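Local coordinates for protein myosin-2 (Saccharomyces cerevisiae, PDB 6IXO) that transports organelles and other cargo along polarized actin cables during the cell cycle, binding organelle receptor proteins through its globular tail domain, the part described here, at residues 161-166 against 230-235; 114-119 against 384-389; 20-25 against 402-407. All coordinates share one frame; numbering follows the deposited sequence.

Contact 1: residues 161-166 against 230-235; sequences IWLKKL and VTTLLN
Thr232 and Leu233, one after the other on helix 223-247, meet Leu163 and Leu166 of helix 134-180 in a buried helix-helix packing near the centre of the all-helical cargo-binding tail. The two helices run in broadly the same direction, their local axes crossing at -34° and approaching to 10.8 Å, so the contact is made largely by the branched ends of side chains, with Leu166 CB also involved. Thr232 comes first and offers its methyl: CG2 lies 3.8 Å from Leu163 CD2. Its chi1 of -62° sets OG1 beside the backbone N and leaves CG2 anti to it; OG1 is hydrogen-bonded to Ala228 O within its own helix. Phe377, from a loop, touches both Thr232 and Leu163. Leu233 follows and splits its two methyls between two partners. CD2 meets Leu163 CD1 at 3.9 Å, the two side chains lying alongside and pointing opposite ways, and it also reaches Leu166 CB at 3.9 Å. Its other methyl, CD1, sits 3.9 Å from Leu166 CD1. Shortening Leu233 to alanine would probably open a gap between the helices, leaving Leu163 CD1 and Leu166 CD1 without the methyls they pack on. Leu233 also touches Phe209 and Ile212 of helix 202-218. Leu166 CD1 lies 3.6 Å above the plane of the Trp162 ring, nearer the ring's periphery than its centre.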
# COMPACT_ATOMS: atom_id res chain seq x y z
N ILE A 161 -6.67 2.52 -4.70
CA ILE A 161 -7.53 3.31 -3.81
C ILE A 161 -6.85 3.44 -2.45
O ILE A 161 -6.76 4.53 -1.85
CB ILE A 161 -8.89 2.65 -3.66
CG1 ILE A 161 -9.72 2.85 -4.95
CG2 ILE A 161 -9.66 3.22 -2.44
CD1 ILE A 161 -10.99 1.92 -5.01
N TRP A 162 -6.34 2.32 -1.97
CA TRP A 162 -5.69 2.27 -0.66
C TRP A 162 -4.40 3.08 -0.64
O TRP A 162 -4.16 3.85 0.28
CB TRP A 162 -5.38 0.84 -0.30
CG TRP A 162 -4.81 0.64 1.10
CD1 TRP A 162 -5.39 0.99 2.30
CD2 TRP A 162 -3.57 0.02 1.42
NE1 TRP A 162 -4.59 0.59 3.35
CE2 TRP A 162 -3.46 -0.02 2.83
CE3 TRP A 162 -2.53 -0.51 0.65
CZ2 TRP A 162 -2.36 -0.56 3.48
CZ3 TRP A 162 -1.44 -1.08 1.30
CH2 TRP A 162 -1.36 -1.10 2.70
N LEU A 163 -3.58 2.88 -1.65
CA LEU A 163 -2.26 3.51 -1.68
C LEU A 163 -2.44 5.05 -1.72
O LEU A 163 -1.70 5.78 -1.06
CB LEU A 163 -1.45 3.01 -2.87
CG LEU A 163 0.06 3.32 -2.87
CD1 LEU A 163 0.69 3.04 -1.50
CD2 LEU A 163 0.82 2.54 -3.95
N LYS A 164 -3.43 5.52 -2.46
CA LYS A 164 -3.69 6.96 -2.51
C LYS A 164 -4.11 7.49 -1.14
O LYS A 164 -3.67 8.56 -0.72
CB LYS A 164 -4.77 7.29 -3.55
CG LYS A 164 -5.21 8.78 -3.47
CD LYS A 164 -6.22 9.15 -4.61
CE LYS A 164 -5.64 8.88 -6.02
NZ LYS A 164 -4.41 9.73 -6.35
N LYS A 165 -4.94 6.75 -0.44
CA LYS A 165 -5.32 7.16 0.91
C LYS A 165 -4.12 7.19 1.85
O LYS A 165 -4.02 8.10 2.69
CB LYS A 165 -6.40 6.21 1.50
CG LYS A 165 -7.82 6.45 0.91
CD LYS A 165 -8.73 5.19 1.25
CE LYS A 165 -10.13 5.39 0.63
NZ LYS A 165 -10.85 6.49 1.28
N LEU A 166 -3.22 6.22 1.71
CA LEU A 166 -1.98 6.24 2.48
C LEU A 166 -1.16 7.50 2.20
O LEU A 166 -0.65 8.11 3.12
CB LEU A 166 -1.10 5.02 2.16
CG LEU A 166 -1.72 3.69 2.63
CD1 LEU A 166 -0.72 2.62 2.26
CD2 LEU A 166 -1.98 3.61 4.15
N VAL A 230 6.00 0.46 0.42
CA VAL A 230 6.83 1.38 1.20
C VAL A 230 7.75 2.22 0.33
O VAL A 230 7.99 3.42 0.61
CB VAL A 230 7.65 0.57 2.25
CG1 VAL A 230 8.69 1.51 2.94
CG2 VAL A 230 6.67 0.01 3.27
N THR A 231 8.30 1.65 -0.74
CA THR A 231 9.13 2.40 -1.68
C THR A 231 8.33 3.56 -2.30
O THR A 231 8.81 4.70 -2.46
CB THR A 231 9.65 1.46 -2.80
OG1 THR A 231 10.64 0.59 -2.24
CG2 THR A 231 10.25 2.26 -3.94
N THR A 232 7.08 3.25 -2.67
CA THR A 232 6.19 4.31 -3.23
C THR A 232 5.98 5.41 -2.18
O THR A 232 6.09 6.60 -2.47
CB THR A 232 4.82 3.74 -3.66
OG1 THR A 232 5.02 2.79 -4.71
CG2 THR A 232 3.88 4.86 -4.18
N LEU A 233 5.75 5.01 -0.94
CA LEU A 233 5.47 6.02 0.08
C LEU A 233 6.70 6.85 0.48
O LEU A 233 6.59 8.07 0.73
CB LEU A 233 4.87 5.36 1.32
CG LEU A 233 3.46 4.77 1.05
CD1 LEU A 233 2.93 4.06 2.29
CD2 LEU A 233 2.40 5.83 0.56
N LEU A 234 7.86 6.20 0.58
CA LEU A 234 9.11 6.92 0.89
C LEU A 234 9.47 7.93 -0.20
O LEU A 234 9.87 9.07 0.09
CB LEU A 234 10.27 5.92 1.05
CG LEU A 234 10.15 5.04 2.29
CD1 LEU A 234 11.21 3.95 2.25
CD2 LEU A 234 10.25 5.88 3.60
N ASN A 235 9.38 7.50 -1.46
CA ASN A 235 9.59 8.45 -2.57
C ASN A 235 8.67 9.65 -2.47
O ASN A 235 9.07 10.81 -2.77
CB ASN A 235 9.38 7.79 -3.93
CG ASN A 235 10.57 6.96 -4.34
OD1 ASN A 235 11.69 7.37 -4.13
ND2 ASN A 235 10.32 5.79 -4.96

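Contact 2: residues 114-119 against 384-389; sequences FVVFAL and IKTRKF
Phe389 lies against Phe114 and Phe117, and following it outward from CB shows how an extended, non-helical segment is held on helix 97-124 of the cargo-binding tail. CB is placed over one face of the Phe117 ring, with Phe389 CB 3.7 Å from Phe117 CG, in a CH-pi contact. The torsion at this carbon, chi1 -108°, departs from a staggered value, and it swings the ring toward Phe114. From there the two sides of the ring meet different parts of that residue. Phe389 CD1 passes Phe114 CD1 at 4.2 Å, and Phe389 CE1 lies 4.0 Å from Phe114 CB. On the other side, CD2 and CE2 run along the helix backbone, with Phe389 CE2 only 3.2 Å from Phe114 N, a close packing of ring on main chain with no hydrogen bond across the segments. At the tip, Phe389 CZ touches Phe114 CB at 3.6 Å. Phe114 CA and CB thus rest over one face of the Phe389 ring, CB making a second CH-pi contact. The ring of Phe114 turns its edge toward the Phe389 face as well, a T-shaped pair with centroids 5.6 Å apart and planes at 70°. Three residues earlier, Thr386 OG1 approaches Val116 CG1 to 3.8 Å, a van der Waals contact between a hydroxyl and a methyl. Arg387, between Thr386 and Phe389 in sequence, directs its guanidinium elsewhere, to a salt bridge with Glu222. The segment packs on helix 97-124 near the surface, while helix 53-67 closes in on the aromatic pair: Ile59 touches both Phe114 and Phe389, and Trp66 touches Phe114.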
# COMPACT_ATOMS: atom_id res chain seq x y z
N PHE A 114 -7.83 -18.22 -6.08
CA PHE A 114 -8.77 -19.31 -6.26
C PHE A 114 -9.27 -19.40 -7.70
O PHE A 114 -9.41 -20.47 -8.25
CB PHE A 114 -9.98 -19.18 -5.33
CG PHE A 114 -11.04 -20.20 -5.66
CD1 PHE A 114 -10.81 -21.52 -5.40
CD2 PHE A 114 -12.20 -19.83 -6.33
CE1 PHE A 114 -11.75 -22.51 -5.76
CE2 PHE A 114 -13.15 -20.82 -6.69
CZ PHE A 114 -12.91 -22.14 -6.41
N VAL A 115 -9.62 -18.25 -8.28
CA VAL A 115 -10.22 -18.25 -9.61
C VAL A 115 -9.19 -18.74 -10.62
O VAL A 115 -9.52 -19.52 -11.51
CB VAL A 115 -10.76 -16.84 -9.97
CG1 VAL A 115 -11.26 -16.80 -11.41
CG2 VAL A 115 -11.90 -16.49 -9.01
N VAL A 116 -7.94 -18.33 -10.45
CA VAL A 116 -6.87 -18.82 -11.31
C VAL A 116 -6.76 -20.32 -11.18
O VAL A 116 -6.63 -21.03 -12.18
CB VAL A 116 -5.50 -18.16 -10.93
CG1 VAL A 116 -4.33 -18.91 -11.60
CG2 VAL A 116 -5.53 -16.71 -11.34
N PHE A 117 -6.85 -20.80 -9.94
CA PHE A 117 -6.77 -22.22 -9.71
C PHE A 117 -7.95 -22.92 -10.38
O PHE A 117 -7.80 -24.01 -10.97
CB PHE A 117 -6.75 -22.53 -8.21
CG PHE A 117 -7.13 -23.94 -7.88
CD1 PHE A 117 -6.21 -24.96 -7.97
CD2 PHE A 117 -8.43 -24.25 -7.49
CE1 PHE A 117 -6.55 -26.26 -7.68
CE2 PHE A 117 -8.78 -25.56 -7.19
CZ PHE A 117 -7.84 -26.56 -7.29
N ALA A 118 -9.14 -22.32 -10.28
CA ALA A 118 -10.35 -23.00 -10.78
C ALA A 118 -10.33 -23.04 -12.30
O ALA A 118 -10.74 -24.00 -12.92
CB ALA A 118 -11.59 -22.30 -10.29
N LEU A 119 -9.86 -21.96 -12.90
CA LEU A 119 -9.76 -21.88 -14.35
C LEU A 119 -8.82 -22.94 -14.89
O LEU A 119 -9.13 -23.66 -15.85
CB LEU A 119 -9.31 -20.47 -14.77
CG LEU A 119 -9.34 -20.20 -16.27
CD1 LEU A 119 -10.69 -20.61 -16.88
CD2 LEU A 119 -9.03 -18.72 -16.53
N ILE A 384 3.51 -11.36 -9.17
CA ILE A 384 4.00 -12.57 -8.54
C ILE A 384 3.00 -13.72 -8.70
O ILE A 384 1.79 -13.52 -8.92
CB ILE A 384 4.30 -12.35 -7.05
CG1 ILE A 384 3.02 -12.14 -6.28
CG2 ILE A 384 5.21 -11.10 -6.84
CD1 ILE A 384 3.28 -11.80 -4.84
N LYS A 385 3.54 -14.93 -8.59
CA LYS A 385 2.80 -16.16 -8.82
C LYS A 385 1.69 -16.23 -7.81
O LYS A 385 1.88 -15.82 -6.66
CB LYS A 385 3.72 -17.37 -8.68
N THR A 386 0.53 -16.72 -8.21
CA THR A 386 -0.60 -16.77 -7.29
C THR A 386 -0.45 -17.87 -6.26
O THR A 386 0.37 -18.79 -6.40
CB THR A 386 -1.95 -16.96 -8.03
OG1 THR A 386 -1.93 -18.16 -8.81
CG2 THR A 386 -2.18 -15.79 -8.94
N ARG A 387 -1.27 -17.74 -5.22
CA ARG A 387 -1.32 -18.70 -4.13
C ARG A 387 -1.77 -20.09 -4.63
O ARG A 387 -2.91 -20.27 -5.08
CB ARG A 387 -2.25 -18.14 -3.02
CG ARG A 387 -1.88 -16.68 -2.58
CD ARG A 387 -2.80 -16.11 -1.45
NE ARG A 387 -2.15 -14.96 -0.81
CZ ARG A 387 -2.71 -14.09 0.05
NH1 ARG A 387 -3.99 -14.19 0.39
NH2 ARG A 387 -1.97 -13.09 0.55
N LYS A 388 -0.87 -21.06 -4.61
CA LYS A 388 -1.25 -22.43 -5.00
C LYS A 388 -2.33 -22.92 -4.05
O LYS A 388 -2.18 -22.81 -2.83
CB LYS A 388 -0.05 -23.38 -5.00
CG LYS A 388 1.12 -22.89 -5.85
CD LYS A 388 0.72 -22.64 -7.31
CE LYS A 388 0.65 -23.94 -8.13
NZ LYS A 388 0.66 -23.68 -9.60
N PHE A 389 -3.44 -23.43 -4.58
CA PHE A 389 -4.57 -23.72 -3.73
C PHE A 389 -4.63 -25.15 -3.25
O PHE A 389 -4.75 -26.09 -4.03
CB PHE A 389 -5.88 -23.36 -4.43
CG PHE A 389 -6.52 -22.15 -3.85
CD1 PHE A 389 -7.54 -22.27 -2.93
CD2 PHE A 389 -6.04 -20.88 -4.16
CE1 PHE A 389 -8.10 -21.15 -2.35
CE2 PHE A 389 -6.59 -19.75 -3.59
CZ PHE A 389 -7.63 -19.88 -2.68

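Contact 3: residues 20-25 against 402-407; sequences TEILNQ and LPSTKR
Leu23 lays one branch against the hydroxyl of Thr405, Leu23 CD1 standing 3.5 Å from Thr405 OG1, with the two side chains crossing at about a right angle. Its CG is anti to the backbone N (chi1 -172°), which carries the end of the leucine nearer to the second helix than its first bond alone would bring it. The Thr405 hydroxyl has a hydrogen-bond partner just outside the two segments, so the leucine methyl packs beside an oxygen whose polar need is met. One residue earlier on each helix the same kind of contact recurs: Ile22 CG2, the methyl on the beta carbon, lies 3.6 Å from Ser404 OG. Neither pair is a hydrogen bond, and no hydrogen bond crosses between the two segments; this is a lean contact of methyls on hydroxyls, formed where the backbones come close, with Leu23 CA and Ser404 CA 6.5 Å apart. Within the globular cargo-binding tail, close to both ends of the chain, it joins the beginning of helix 20-32 to the first turn of helix 403-415, whose N-cap residue is Leu402. A polar link lies just beyond. Glu26, one turn along the first helix, receives the backbone N-H groups of Ser404 and Thr405 on its two carboxylate oxygens, and the positive end of the helix dipole would probably strengthen that attraction. Around this junction, helix 53-67 backs the buried part, with Val61 and Met65 against Leu23 and Ile57 against Thr405, while helix 6-18 flanks the same turn through Leu16, which touches Ser404, and Glu12, salt-bridged to Arg407.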
# COMPACT_ATOMS: atom_id res chain seq x y z
N THR A 20 -30.77 -16.48 -3.68
CA THR A 20 -29.77 -15.40 -3.64
C THR A 20 -30.24 -14.14 -2.93
O THR A 20 -29.41 -13.38 -2.45
CB THR A 20 -29.28 -14.99 -5.04
OG1 THR A 20 -30.40 -14.82 -5.92
CG2 THR A 20 -28.34 -16.02 -5.61
N GLU A 21 -31.54 -13.88 -2.88
CA GLU A 21 -32.03 -12.70 -2.14
C GLU A 21 -31.52 -12.69 -0.71
O GLU A 21 -30.93 -11.72 -0.25
CB GLU A 21 -33.54 -12.64 -2.10
CG GLU A 21 -34.23 -12.05 -3.30
CD GLU A 21 -35.74 -11.94 -3.07
OE1 GLU A 21 -36.14 -11.09 -2.25
OE2 GLU A 21 -36.51 -12.73 -3.69
N ILE A 22 -31.79 -13.78 0.01
CA ILE A 22 -31.33 -13.90 1.38
C ILE A 22 -29.82 -14.03 1.42
O ILE A 22 -29.15 -13.34 2.18
CB ILE A 22 -31.98 -15.10 2.09
CG1 ILE A 22 -33.44 -14.78 2.41
CG2 ILE A 22 -31.20 -15.48 3.34
CD1 ILE A 22 -34.14 -15.87 3.20
N LEU A 23 -29.27 -14.90 0.58
CA LEU A 23 -27.82 -15.09 0.63
C LEU A 23 -26.99 -13.85 0.26
O LEU A 23 -25.97 -13.59 0.91
CB LEU A 23 -27.42 -16.24 -0.29
CG LEU A 23 -25.98 -16.72 -0.23
CD1 LEU A 23 -25.56 -16.98 1.20
CD2 LEU A 23 -25.84 -18.03 -1.06
N ASN A 24 -27.36 -13.11 -0.77
CA ASN A 24 -26.53 -11.95 -1.16
C ASN A 24 -26.53 -10.91 -0.03
O ASN A 24 -25.54 -10.28 0.22
CB ASN A 24 -27.01 -11.31 -2.47
CG ASN A 24 -26.75 -12.19 -3.69
OD1 ASN A 24 -25.92 -13.09 -3.65
ND2 ASN A 24 -27.46 -11.91 -4.77
N GLN A 25 -27.66 -10.78 0.65
CA GLN A 25 -27.79 -9.78 1.72
C GLN A 25 -26.90 -10.12 2.93
O GLN A 25 -26.19 -9.25 3.49
CB GLN A 25 -29.27 -9.67 2.12
CG GLN A 25 -29.62 -8.41 2.90
CD GLN A 25 -29.38 -8.56 4.39
OE1 GLN A 25 -29.34 -9.67 4.94
NE2 GLN A 25 -29.22 -7.42 5.07
N LEU A 402 -24.50 -15.34 10.35
CA LEU A 402 -24.92 -15.51 8.97
C LEU A 402 -25.62 -16.86 8.79
O LEU A 402 -24.99 -17.83 8.40
CB LEU A 402 -23.72 -15.46 8.03
CG LEU A 402 -22.76 -14.27 8.20
CD1 LEU A 402 -21.50 -14.53 7.44
CD2 LEU A 402 -23.43 -12.98 7.73
N PRO A 403 -26.91 -16.91 9.08
CA PRO A 403 -27.63 -18.19 9.18
C PRO A 403 -27.50 -19.08 7.94
O PRO A 403 -27.15 -20.27 8.05
CB PRO A 403 -29.08 -17.77 9.37
CG PRO A 403 -28.99 -16.37 10.04
CD PRO A 403 -27.74 -15.74 9.47
N SER A 404 -27.81 -18.54 6.77
CA SER A 404 -27.78 -19.35 5.55
C SER A 404 -26.36 -19.73 5.19
O SER A 404 -26.04 -20.86 4.82
CB SER A 404 -28.43 -18.59 4.38
OG SER A 404 -29.83 -18.62 4.52
N THR A 405 -25.47 -18.75 5.32
CA THR A 405 -24.11 -18.96 4.92
C THR A 405 -23.50 -20.03 5.78
O THR A 405 -22.81 -20.92 5.29
CB THR A 405 -23.27 -17.65 5.04
OG1 THR A 405 -23.85 -16.65 4.20
CG2 THR A 405 -21.88 -17.90 4.60
N LYS A 406 -23.77 -19.95 7.08
CA LYS A 406 -23.25 -20.94 8.03
C LYS A 406 -23.85 -22.33 7.75
O LYS A 406 -23.18 -23.37 7.91
CB LYS A 406 -23.56 -20.50 9.46
CG LYS A 406 -23.27 -21.55 10.52
CD LYS A 406 -23.23 -20.92 11.90
CE LYS A 406 -23.67 -21.88 13.00
NZ LYS A 406 -23.04 -23.23 12.86
N ARG A 407 -25.11 -22.37 7.34
CA ARG A 407 -25.69 -23.72 7.10
C ARG A 407 -25.02 -24.35 5.87
O ARG A 407 -24.70 -25.54 5.86
CB ARG A 407 -27.19 -23.63 6.91
CG ARG A 407 -27.82 -24.99 6.63
CD ARG A 407 -27.57 -25.97 7.79
NE ARG A 407 -28.37 -27.20 7.64
CZ ARG A 407 -28.12 -28.30 8.34
NH1 ARG A 407 -27.14 -28.32 9.23
NH2 ARG A 407 -28.87 -29.38 8.15

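In the fold
From the N terminus, helix 20-32 supplies the first half of contact 3, helix 97-124 the first half of contact 2, and helix 134-180, next in the chain, the first half of contact 1. Contact 1 closes first, when helix 223-247 packs on helix 134-180. Contact 2 closes next, as the loop ahead of the last helix returns to helix 97-124, and contact 3 closes last, at helix 403-415. The loop of contact 3 encloses that of contact 2, which in turn encloses that of contact 1; none cross. Contact 1 lies near the chain centre, contacts 2 and 3 farther out. The C-terminal part is thereby tied back to helix 20-32 near the N terminus and to helix 97-124.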